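Local coordinates for DUF7790 domain-containing protein (Leptospira interrogans serogroup Icterohaemorrhagiae serovar copenhageni, PDB 6ULO) that is of unknown function but has a Rossmann-like alpha/beta fold and is probably held at a membrane by a transmembrane helix in the natural protein, at residues S48-L53 with F276-Q281; D85-M90 with S180-L185; N225-F230 with V251-S256. One frame throughout, in Å; residues are numbered along the deposited sequence. Where two conformers were deposited one is given.

In the fold
Starting from the N terminus, the chain passes helix 18-28 and enters the loop 48-53, which meets strand 277-282 much later in contact 1. That closure spans more than 220 residues, and both other contacts nest inside it. Contact 2 comes first, closing the way from strand 86-91 to helix 176-187 at one end of the mixed, Rossmann-like sheet. Contact 3 follows in series, a short closure between the turn after strand 218-222 and strand 249-255. Contacts 1 and 3 touch through strands 249-255 and 277-282, antiparallel neighbours in the sheet, their centres about 9 Å apart. Contact 2 lies across the chain's centre, its own centre about 20 Å from that of contact 1.

Contact 1: S48-L53 with F276-Q281; sequences SNEDRL and FHYCVQ
Tyr278 reaches out of its strand to the loop 48-53, and its hydroxyl makes the direct hydrogen bond of the contact. Arg52 N donates to Tyr278 OH at 3.0 Å, with an angle of 155° at the hydrogen. Asp51 N is also near that oxygen, but the angle at its hydrogen is too poor for a hydrogen bond.

Around this polar end the same loop lies against one face and an edge of the tyrosine ring. Arg52 O lies over the face, 3.8 Å above the ring plane and toward the rim, while Leu53 CD2 comes to the edge, 3.9 Å from Tyr278 CE1. Arg52 CB packs against Tyr278 CE2 as well, before the arginine bends away to a salt bridge with Asp54.

The loop bends in an ST turn, in which Ser48 OG accepts from Glu50 N at 3.1 Å; it lies against strand 277-282, an antiparallel partner of strand 249-255 in the Rossmann-like sheet.

Phe276, which follows a cis peptide bond, supplies the second aromatic surface. Glu50 CG makes a CH-pi contact with it, 4.3 Å from the ring centroid and 24° off the normal. Extended beyond CG (chi2 167°), the glutamate leads its carboxylate away from the ring to the hydroxyls of Tyr222, Ser224 and Thr254, which bond the buried oxygens. Asn49 meets the far end of the same ring: its OD1 approaches Phe276 CE2 obliquely at 3.2 Å, and ND2 sits at the edge, in the ring plane. Asp51 faces elsewhere, toward Arg156 and Ser271.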
loop_
_atom_site.group_PDB
_atom_site.type_symbol
_atom_site.label_atom_id
_atom_site.label_comp_id
_atom_site.label_asym_id
_atom_site.label_seq_id
_atom_site.Cartn_x
_atom_site.Cartn_y
_atom_site.Cartn_z
ATOM N N SER A 48 -5.289 -6.418 5.232
ATOM C CA SER A 48 -6.408 -5.591 4.832
ATOM C C SER A 48 -7.736 -6.313 5.086
ATOM O O SER A 48 -7.812 -7.549 5.112
ATOM C CB SER A 48 -6.293 -5.328 3.327
ATOM O OG SER A 48 -7.356 -4.510 2.845
ATOM N N ASN A 49 -8.793 -5.527 5.280
ATOM C CA ASN A 49 -10.160 -6.039 5.336
ATOM C C ASN A 49 -11.021 -5.423 4.242
ATOM O O ASN A 49 -12.249 -5.413 4.366
ATOM C CB ASN A 49 -10.754 -5.819 6.725
ATOM C CG ASN A 49 -10.782 -4.334 7.114
ATOM O OD1 ASN A 49 -10.309 -3.474 6.366
ATOM N ND2 ASN A 49 -11.344 -4.029 8.276
ATOM N N GLU A 50 -10.408 -4.940 3.157
ATOM C CA GLU A 50 -11.091 -4.334 2.016
ATOM C C GLU A 50 -11.295 -5.422 0.966
ATOM O O GLU A 50 -10.326 -5.884 0.354
ATOM C CB GLU A 50 -10.242 -3.172 1.482
ATOM C CG GLU A 50 -10.132 -2.094 2.590
ATOM C CD GLU A 50 -9.065 -0.999 2.357
ATOM O OE1 GLU A 50 -8.312 -1.090 1.355
ATOM O OE2 GLU A 50 -8.994 -0.025 3.175
ATOM N N ASP A 51 -12.548 -5.817 0.726
ATOM C CA ASP A 51 -12.867 -6.977 -0.106
ATOM C C ASP A 51 -13.216 -6.649 -1.549
ATOM O O ASP A 51 -13.492 -7.574 -2.326
ATOM C CB ASP A 51 -14.039 -7.769 0.480
ATOM C CG ASP A 51 -13.734 -8.339 1.839
ATOM O OD1 ASP A 51 -12.561 -8.678 2.094
ATOM O OD2 ASP A 51 -14.660 -8.410 2.686
ATOM N N ARG A 52 -13.230 -5.375 -1.948
ATOM C CA ARG A 52 -13.611 -5.011 -3.297
ATOM C C ARG A 52 -12.562 -4.131 -3.943
ATOM O O ARG A 52 -12.881 -3.230 -4.715
ATOM C CB ARG A 52 -15.009 -4.382 -3.358
ATOM C CG ARG A 52 -16.144 -5.364 -2.971
ATOM C CD ARG A 52 -16.182 -6.621 -3.860
ATOM N NE ARG A 52 -16.019 -6.357 -5.285
ATOM C CZ ARG A 52 -16.978 -5.909 -6.107
ATOM N NH1 ARG A 52 -18.194 -5.626 -5.646
ATOM N NH2 ARG A 52 -16.709 -5.728 -7.404
ATOM N N LEU A 53 -11.278 -4.446 -3.719
ATOM C CA LEU A 53 -10.220 -3.676 -4.364
ATOM C C LEU A 53 -10.292 -3.785 -5.874
ATOM O O LEU A 53 -9.766 -2.916 -6.567
ATOM C CB LEU A 53 -8.849 -4.111 -3.851
ATOM C CG LEU A 53 -8.632 -3.804 -2.372
ATOM C CD1 LEU A 53 -7.447 -4.621 -1.834
ATOM C CD2 LEU A 53 -8.407 -2.298 -2.168
ATOM N N PHE A 276 -16.903 -1.118 3.152
ATOM C CA PHE A 276 -16.176 0.099 2.821
ATOM C C PHE A 276 -16.725 0.650 1.516
ATOM O O PHE A 276 -17.245 -0.101 0.662
ATOM C CB PHE A 276 -14.668 -0.205 2.622
ATOM C CG PHE A 276 -13.956 -0.474 3.889
ATOM C CD1 PHE A 276 -13.564 0.574 4.718
ATOM C CD2 PHE A 276 -13.686 -1.776 4.268
ATOM C CE1 PHE A 276 -12.929 0.312 5.921
ATOM C CE2 PHE A 276 -13.050 -2.044 5.448
ATOM C CZ PHE A 276 -12.681 -1.005 6.281
ATOM N N HIS A 277 -16.597 1.968 1.366
ATOM C CA HIS A 277 -16.767 2.651 0.094
ATOM C C HIS A 277 -15.382 3.079 -0.384
ATOM O O HIS A 277 -14.542 3.488 0.429
ATOM C CB HIS A 277 -17.685 3.867 0.306
ATOM C CG HIS A 277 -18.053 4.585 -0.951
ATOM N ND1 HIS A 277 -19.245 4.350 -1.613
ATOM C CD2 HIS A 277 -17.431 5.574 -1.634
ATOM C CE1 HIS A 277 -19.317 5.146 -2.668
ATOM N NE2 HIS A 277 -18.232 5.907 -2.700
ATOM N N TYR A 278 -15.125 2.944 -1.686
ATOM C CA TYR A 278 -13.800 3.174 -2.260
ATOM C C TYR A 278 -13.778 4.551 -2.903
ATOM O O TYR A 278 -14.812 5.046 -3.374
ATOM C CB TYR A 278 -13.494 2.058 -3.294
ATOM C CG TYR A 278 -13.386 0.732 -2.593
ATOM C CD1 TYR A 278 -12.142 0.182 -2.284
ATOM C CD2 TYR A 278 -14.534 0.033 -2.181
ATOM C CE1 TYR A 278 -12.056 -1.008 -1.574
ATOM C CE2 TYR A 278 -14.455 -1.146 -1.463
ATOM C CZ TYR A 278 -13.207 -1.663 -1.172
ATOM O OH TYR A 278 -13.111 -2.820 -0.448
ATOM N N CYS A 279 -12.603 5.158 -2.987
ATOM C CA CYS A 279 -12.515 6.498 -3.542
ATOM C C CYS A 279 -11.153 6.696 -4.202
ATOM O O CYS A 279 -10.106 6.364 -3.622
ATOM C CB CYS A 279 -12.734 7.519 -2.431
ATOM S SG CYS A 279 -12.631 9.244 -2.936
ATOM N N VAL A 280 -11.168 7.249 -5.413
ATOM C CA VAL A 280 -9.944 7.707 -6.071
ATOM C C VAL A 280 -10.044 9.214 -6.313
ATOM O O VAL A 280 -11.138 9.788 -6.370
ATOM C CB VAL A 280 -9.636 6.943 -7.377
ATOM C CG1 VAL A 280 -9.462 5.497 -7.062
ATOM C CG2 VAL A 280 -10.740 7.152 -8.395
ATOM N N GLN A 281 -8.887 9.849 -6.475
ATOM C CA GLN A 281 -8.819 11.300 -6.597
ATOM C C GLN A 281 -7.451 11.623 -7.158
ATOM O O GLN A 281 -6.447 11.137 -6.635
ATOM C CB GLN A 281 -8.959 11.942 -5.211
ATOM C CG GLN A 281 -8.758 13.443 -5.168
ATOM C CD GLN A 281 -9.003 14.032 -3.787
ATOM O OE1 GLN A 281 -8.983 13.310 -2.770
ATOM N NE2 GLN A 281 -9.244 15.345 -3.742
#

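Contact 2: D85-M90 with S180-L185; sequences DFIYLM and SYIRKL
Ile87 and Leu185 meet by their methyl ends, CD1 of Ile87 lying 3.7 Å from CD1 of Leu185. The two side chains run at about a right angle. Ile182, one helical turn before Leu185 on the same helix, brings its own CD1 to within 4.1 Å of Ile87 CD1, so a single methyl of the strand is met by two side chains of the helix. In Ile87, CG1 lies anti to the carbonyl carbon and the chain runs on extended (chi2 174°), which carries CD1 out to the helix. The other branch of Leu185 packs on backbone: its CD2 lies 3.6 Å from Asp85 O.

Polar contact is made through water. One water donates to Asp85 OD1 at 2.6 Å and to Tyr181 OH at 2.8 Å, lying at the edge of the tyrosine ring and in its plane. Tyr181 OH is also hydrogen-bonded to Ser84 O.

Helix 176-187 leads into strand 191-195, the parallel neighbour of strand 86-91, and so ends the connection between the two; Leu76 and Ala79 of helix 74-82 also pack on Ile87. The contact therefore rests on burial of apolar methyls, while its water-mediated link lies at the partly exposed margin, at Asp85 and Tyr181.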
loop_
_atom_site.group_PDB
_atom_site.type_symbol
_atom_site.label_atom_id
_atom_site.label_comp_id
_atom_site.label_asym_id
_atom_site.label_seq_id
_atom_site.Cartn_x
_atom_site.Cartn_y
_atom_site.Cartn_z
ATOM N N ASP A 85 6.744 1.358 -10.942
ATOM C CA ASP A 85 8.175 1.137 -11.145
ATOM C C ASP A 85 8.899 0.794 -9.847
ATOM O O ASP A 85 9.890 0.062 -9.867
ATOM C CB ASP A 85 8.828 2.400 -11.698
ATOM C CG ASP A 85 8.272 2.831 -13.017
ATOM O OD1 ASP A 85 8.032 1.958 -13.864
ATOM O OD2 ASP A 85 8.148 4.073 -13.221
ATOM N N PHE A 86 8.448 1.348 -8.723
ATOM C CA PHE A 86 9.032 1.143 -7.404
ATOM C C PHE A 86 7.891 1.250 -6.414
ATOM O O PHE A 86 6.893 1.919 -6.695
ATOM C CB PHE A 86 10.080 2.219 -7.059
ATOM C CG PHE A 86 11.193 2.346 -8.073
ATOM C CD1 PHE A 86 12.315 1.527 -7.984
ATOM C CD2 PHE A 86 11.113 3.240 -9.126
ATOM C CE1 PHE A 86 13.338 1.593 -8.914
ATOM C CE2 PHE A 86 12.147 3.326 -10.066
ATOM C CZ PHE A 86 13.253 2.481 -9.960
ATOM N N ILE A 87 8.024 0.562 -5.285
ATOM C CA ILE A 87 6.971 0.512 -4.272
ATOM C C ILE A 87 7.553 0.876 -2.912
ATOM O O ILE A 87 8.366 0.114 -2.369
ATOM C CB ILE A 87 6.322 -0.878 -4.192
ATOM C CG1 ILE A 87 5.779 -1.328 -5.540
ATOM C CG2 ILE A 87 5.243 -0.888 -3.102
ATOM C CD1 ILE A 87 5.267 -2.757 -5.550
ATOM N N TYR A 88 7.116 2.009 -2.346
ATOM C CA TYR A 88 7.362 2.304 -0.936
ATOM C C TYR A 88 6.177 1.818 -0.093
ATOM O O TYR A 88 5.031 2.209 -0.333
ATOM C CB TYR A 88 7.521 3.808 -0.721
ATOM C CG TYR A 88 8.922 4.330 -0.942
ATOM C CD1 TYR A 88 10.005 3.832 -0.220
ATOM C CD2 TYR A 88 9.141 5.436 -1.769
ATOM C CE1 TYR A 88 11.304 4.385 -0.367
ATOM C CE2 TYR A 88 10.415 6.011 -1.901
ATOM C CZ TYR A 88 11.468 5.474 -1.190
ATOM O OH TYR A 88 12.687 6.054 -1.329
ATOM N N LEU A 89 6.453 0.989 0.890
ATOM C CA LEU A 89 5.452 0.542 1.859
ATOM C C LEU A 89 5.792 1.276 3.138
ATOM O O LEU A 89 6.684 0.866 3.882
ATOM C CB LEU A 89 5.491 -0.975 2.025
ATOM C CG LEU A 89 5.259 -1.745 0.720
ATOM C CD1 LEU A 89 5.431 -3.213 0.979
ATOM C CD2 LEU A 89 3.858 -1.491 0.197
ATOM N N MET A 90 5.111 2.388 3.378
ATOM C CA MET A 90 5.410 3.251 4.515
ATOM C C MET A 90 4.330 3.050 5.567
ATOM O O MET A 90 3.157 3.332 5.298
ATOM C CB MET A 90 5.439 4.732 4.111
ATOM C CG MET A 90 5.803 5.610 5.296
ATOM S SD MET A 90 5.619 7.412 4.980
ATOM C CE MET A 90 3.863 7.577 5.217
ATOM N N SER A 180 4.617 -12.654 -11.104
ATOM C CA SER A 180 5.977 -12.485 -11.601
ATOM C C SER A 180 6.400 -11.021 -11.593
ATOM O O SER A 180 7.568 -10.709 -11.319
ATOM C CB SER A 180 6.050 -13.041 -13.016
ATOM O OG SER A 180 7.352 -12.901 -13.509
ATOM N N TYR A 181 5.468 -10.099 -11.866
ATOM C CA TYR A 181 5.802 -8.680 -11.871
ATOM C C TYR A 181 6.214 -8.224 -10.474
ATOM O O TYR A 181 7.228 -7.527 -10.300
ATOM C CB TYR A 181 4.585 -7.873 -12.362
ATOM C CG TYR A 181 4.896 -6.400 -12.500
ATOM C CD1 TYR A 181 5.462 -5.895 -13.671
ATOM C CD2 TYR A 181 4.691 -5.519 -11.454
ATOM C CE1 TYR A 181 5.792 -4.549 -13.788
ATOM C CE2 TYR A 181 5.059 -4.180 -11.559
ATOM C CZ TYR A 181 5.578 -3.716 -12.728
ATOM O OH TYR A 181 5.939 -2.401 -12.863
ATOM N N ILE A 182 5.432 -8.601 -9.457
ATOM C CA ILE A 182 5.765 -8.243 -8.080
ATOM C C ILE A 182 7.056 -8.918 -7.639
ATOM O O ILE A 182 7.917 -8.293 -6.994
ATOM C CB ILE A 182 4.573 -8.584 -7.154
ATOM C CG1 ILE A 182 3.398 -7.635 -7.452
ATOM C CG2 ILE A 182 4.968 -8.541 -5.684
ATOM C CD1 ILE A 182 3.710 -6.145 -7.248
ATOM N N ARG A 183 7.241 -10.195 -8.000
ATOM C CA ARG A 183 8.474 -10.875 -7.613
ATOM C C ARG A 183 9.692 -10.215 -8.242
ATOM O O ARG A 183 10.751 -10.119 -7.602
ATOM C CB ARG A 183 8.400 -12.344 -8.021
ATOM C CG ARG A 183 9.704 -13.083 -7.669
ATOM C CD ARG A 183 9.578 -14.579 -7.739
ATOM N NE ARG A 183 10.765 -15.245 -7.193
ATOM C CZ ARG A 183 11.638 -15.924 -7.924
ATOM N NH1 ARG A 183 11.440 -16.042 -9.241
ATOM N NH2 ARG A 183 12.675 -16.501 -7.333
ATOM N N LYS A 184 9.565 -9.763 -9.488
ATOM C CA LYS A 184 10.674 -9.083 -10.144
ATOM C C LYS A 184 11.076 -7.829 -9.372
ATOM O O LYS A 184 12.264 -7.617 -9.077
ATOM C CB LYS A 184 10.293 -8.735 -11.576
ATOM C CG LYS A 184 11.432 -8.039 -12.321
ATOM C CD LYS A 184 11.015 -7.611 -13.695
ATOM C CE LYS A 184 12.137 -7.006 -14.494
ATOM N NZ LYS A 184 11.581 -6.167 -15.579
ATOM N N LEU A 185 10.098 -7.009 -8.976
ATOM C CA LEU A 185 10.403 -5.852 -8.131
ATOM C C LEU A 185 11.071 -6.277 -6.831
ATOM O O LEU A 185 12.016 -5.622 -6.371
ATOM C CB LEU A 185 9.137 -5.053 -7.833
ATOM C CG LEU A 185 8.417 -4.445 -9.035
ATOM C CD1 LEU A 185 7.185 -3.635 -8.541
ATOM C CD2 LEU A 185 9.363 -3.549 -9.865
HETATM O O HOH W 1 7.252 -0.502 -14.419
#

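Contact 3: N225-F230 with V251-S256; sequences NAEEYF and VVRTIS
Glu227 and Arg253 set two flat groups edge to edge, the carboxylate and guanidinium planes 35° apart. The arginine grips side-on: NE donates to Glu227 OE1 at 2.7 Å and NH2 to Glu227 OE2 at 3.0 Å, both acceptors lying close to the guanidinium plane. Val251 CG1 lies over one face of the guanidinium, 3.7 Å above its plane and displaced toward the rim. Within the loop, one face of the Phe230 ring carries CA of Glu227.

The Glu228 carboxylate is a further flat group, and it takes three bonds. Its OE1 accepts on the syn lone pair from Ser256 OG at 2.7 Å and on the anti lone pair from Asn225 ND2 at 3.0 Å, a nitrogen whose amide plane contains the acceptor. Its OE2 is approached from above the carboxylate plane, 37° out of it, by Ser256 N at 2.8 Å. Ser256 OG stands between its own backbone N and carbonyl carbon (chi1 61°), which brings hydroxyl and N-H to the same carboxylate. Held through both oxygens, the group can hardly turn, and these donors would probably stabilise its negative charge.

Beside Thr254, Asn225 CA makes a CA-H...O contact of 3.3 Å with Thr254 O. The 3-10 turn 226-229 presents Glu227 and Glu228 in succession, one to Arg253 and the other to the strand's end.

Further partners surround the salt bridge: Tyr232 bonds Glu227 OE2, Gln281 bonds Arg253 NH1, and Phe286 of helix 283-291 makes a cation-pi contact with the arginine. Ser299 of helix 299-306 touches both charged side chains, while strand 249-255 itself runs between its sheet neighbours, the parallel 218-222 and the antiparallel 277-282.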
loop_
_atom_site.group_PDB
_atom_site.type_symbol
_atom_site.label_atom_id
_atom_site.label_comp_id
_atom_site.label_asym_id
_atom_site.label_seq_id
_atom_site.Cartn_x
_atom_site.Cartn_y
_atom_site.Cartn_z
ATOM N N ASN A 225 -8.175 3.485 4.867
ATOM C CA ASN A 225 -9.074 4.436 5.511
ATOM C C ASN A 225 -8.368 5.210 6.608
ATOM O O ASN A 225 -9.024 5.720 7.529
ATOM C CB ASN A 225 -10.358 3.763 6.034
ATOM C CG ASN A 225 -10.121 2.907 7.250
ATOM O OD1 ASN A 225 -9.095 2.190 7.313
ATOM N ND2 ASN A 225 -11.057 2.926 8.207
ATOM N N ALA A 226 -7.032 5.337 6.514
ATOM C CA ALA A 226 -6.286 6.011 7.575
ATOM C C ALA A 226 -6.762 7.439 7.809
ATOM O O ALA A 226 -6.723 7.912 8.951
ATOM C CB ALA A 226 -4.797 6.012 7.242
ATOM N N GLU A 227 -7.236 8.122 6.756
ATOM C CA GLU A 227 -7.661 9.507 6.910
ATOM C C GLU A 227 -8.908 9.619 7.771
ATOM O O GLU A 227 -9.210 10.711 8.237
ATOM C CB GLU A 227 -7.911 10.151 5.545
ATOM C CG GLU A 227 -6.675 10.273 4.635
ATOM C CD GLU A 227 -7.096 10.443 3.204
ATOM O OE1 GLU A 227 -7.467 9.418 2.597
ATOM O OE2 GLU A 227 -7.095 11.582 2.691
ATOM N N GLU A 228 -9.651 8.532 7.971
ATOM C CA GLU A 228 -10.800 8.601 8.861
ATOM C C GLU A 228 -10.407 8.874 10.300
ATOM O O GLU A 228 -11.286 9.191 11.116
ATOM C CB GLU A 228 -11.589 7.294 8.783
ATOM C CG GLU A 228 -12.171 7.037 7.404
ATOM C CD GLU A 228 -13.378 6.121 7.441
ATOM O OE1 GLU A 228 -13.211 4.914 7.704
ATOM O OE2 GLU A 228 -14.502 6.612 7.184
ATOM N N TYR A 229 -9.120 8.785 10.640
ATOM C CA TYR A 229 -8.658 8.984 12.007
ATOM C C TYR A 229 -8.157 10.395 12.299
ATOM O O TYR A 229 -7.748 10.659 13.441
ATOM C CB TYR A 229 -7.556 7.972 12.339
ATOM C CG TYR A 229 -8.059 6.570 12.392
ATOM C CD1 TYR A 229 -8.364 5.977 13.608
ATOM C CD2 TYR A 229 -8.255 5.829 11.220
ATOM C CE1 TYR A 229 -8.840 4.685 13.667
ATOM C CE2 TYR A 229 -8.740 4.527 11.271
ATOM C CZ TYR A 229 -9.032 3.966 12.504
ATOM O OH TYR A 229 -9.508 2.679 12.586
ATOM N N PHE A 230 -8.179 11.313 11.330
ATOM C CA PHE A 230 -7.619 12.641 11.609
ATOM C C PHE A 230 -8.203 13.697 10.679
ATOM O O PHE A 230 -8.532 13.420 9.528
ATOM C CB PHE A 230 -6.078 12.655 11.512
ATOM C CG PHE A 230 -5.509 12.116 10.202
ATOM C CD1 PHE A 230 -5.408 12.921 9.066
ATOM C CD2 PHE A 230 -5.045 10.806 10.127
ATOM C CE1 PHE A 230 -4.840 12.424 7.890
ATOM C CE2 PHE A 230 -4.487 10.311 8.969
ATOM C CZ PHE A 230 -4.391 11.115 7.849
ATOM N N VAL A 251 -4.674 9.329 -5.673
ATOM C CA VAL A 251 -4.930 8.859 -4.315
ATOM C C VAL A 251 -5.912 7.706 -4.378
ATOM O O VAL A 251 -6.915 7.788 -5.100
ATOM C CB VAL A 251 -5.555 9.985 -3.468
ATOM C CG1 VAL A 251 -5.964 9.476 -2.090
ATOM C CG2 VAL A 251 -4.646 11.218 -3.365
ATOM N N VAL A 252 -5.681 6.668 -3.584
ATOM C CA VAL A 252 -6.649 5.621 -3.324
ATOM C C VAL A 252 -6.948 5.612 -1.829
ATOM O O VAL A 252 -6.031 5.571 -1.003
ATOM C CB VAL A 252 -6.099 4.254 -3.761
ATOM C CG1 VAL A 252 -7.098 3.126 -3.374
ATOM C CG2 VAL A 252 -5.747 4.255 -5.238
ATOM N N ARG A 253 -8.238 5.612 -1.468
ATOM C CA ARG A 253 -8.634 5.565 -0.064
ATOM C C ARG A 253 -9.945 4.792 0.038
ATOM O O ARG A 253 -10.627 4.522 -0.962
ATOM C CB ARG A 253 -8.831 6.981 0.533
ATOM C CG ARG A 253 -9.987 7.743 -0.098
ATOM C CD ARG A 253 -10.342 9.010 0.634
ATOM N NE ARG A 253 -9.270 10.005 0.630
ATOM C CZ ARG A 253 -9.097 10.949 -0.291
ATOM N NH1 ARG A 253 -9.888 11.023 -1.353
ATOM N NH2 ARG A 253 -8.102 11.841 -0.152
ATOM N N THR A 254 -10.297 4.475 1.274
ATOM C CA THR A 254 -11.629 3.974 1.585
ATOM C C THR A 254 -12.206 4.795 2.730
ATOM O O THR A 254 -11.481 5.459 3.487
ATOM C CB THR A 254 -11.566 2.504 2.023
ATOM O OG1 THR A 254 -10.587 2.343 3.060
ATOM C CG2 THR A 254 -11.221 1.628 0.859
ATOM N N ILE A 255 -13.540 4.758 2.836
ATOM C CA ILE A 255 -14.253 5.327 3.973
ATOM C C ILE A 255 -15.298 4.332 4.457
ATOM O O ILE A 255 -15.635 3.353 3.787
ATOM C CB ILE A 255 -14.910 6.697 3.697
ATOM C CG1 ILE A 255 -15.969 6.587 2.590
ATOM C CG2 ILE A 255 -13.816 7.804 3.505
ATOM C CD1 ILE A 255 -16.941 7.794 2.603
ATOM N N SER A 256 -15.820 4.616 5.653
ATOM C CA SER A 256 -16.782 3.703 6.260
ATOM C C SER A 256 -17.906 4.428 6.979
ATOM O O SER A 256 -18.608 3.801 7.772
ATOM C CB SER A 256 -16.049 2.736 7.209
ATOM O OG SER A 256 -15.401 3.432 8.267
#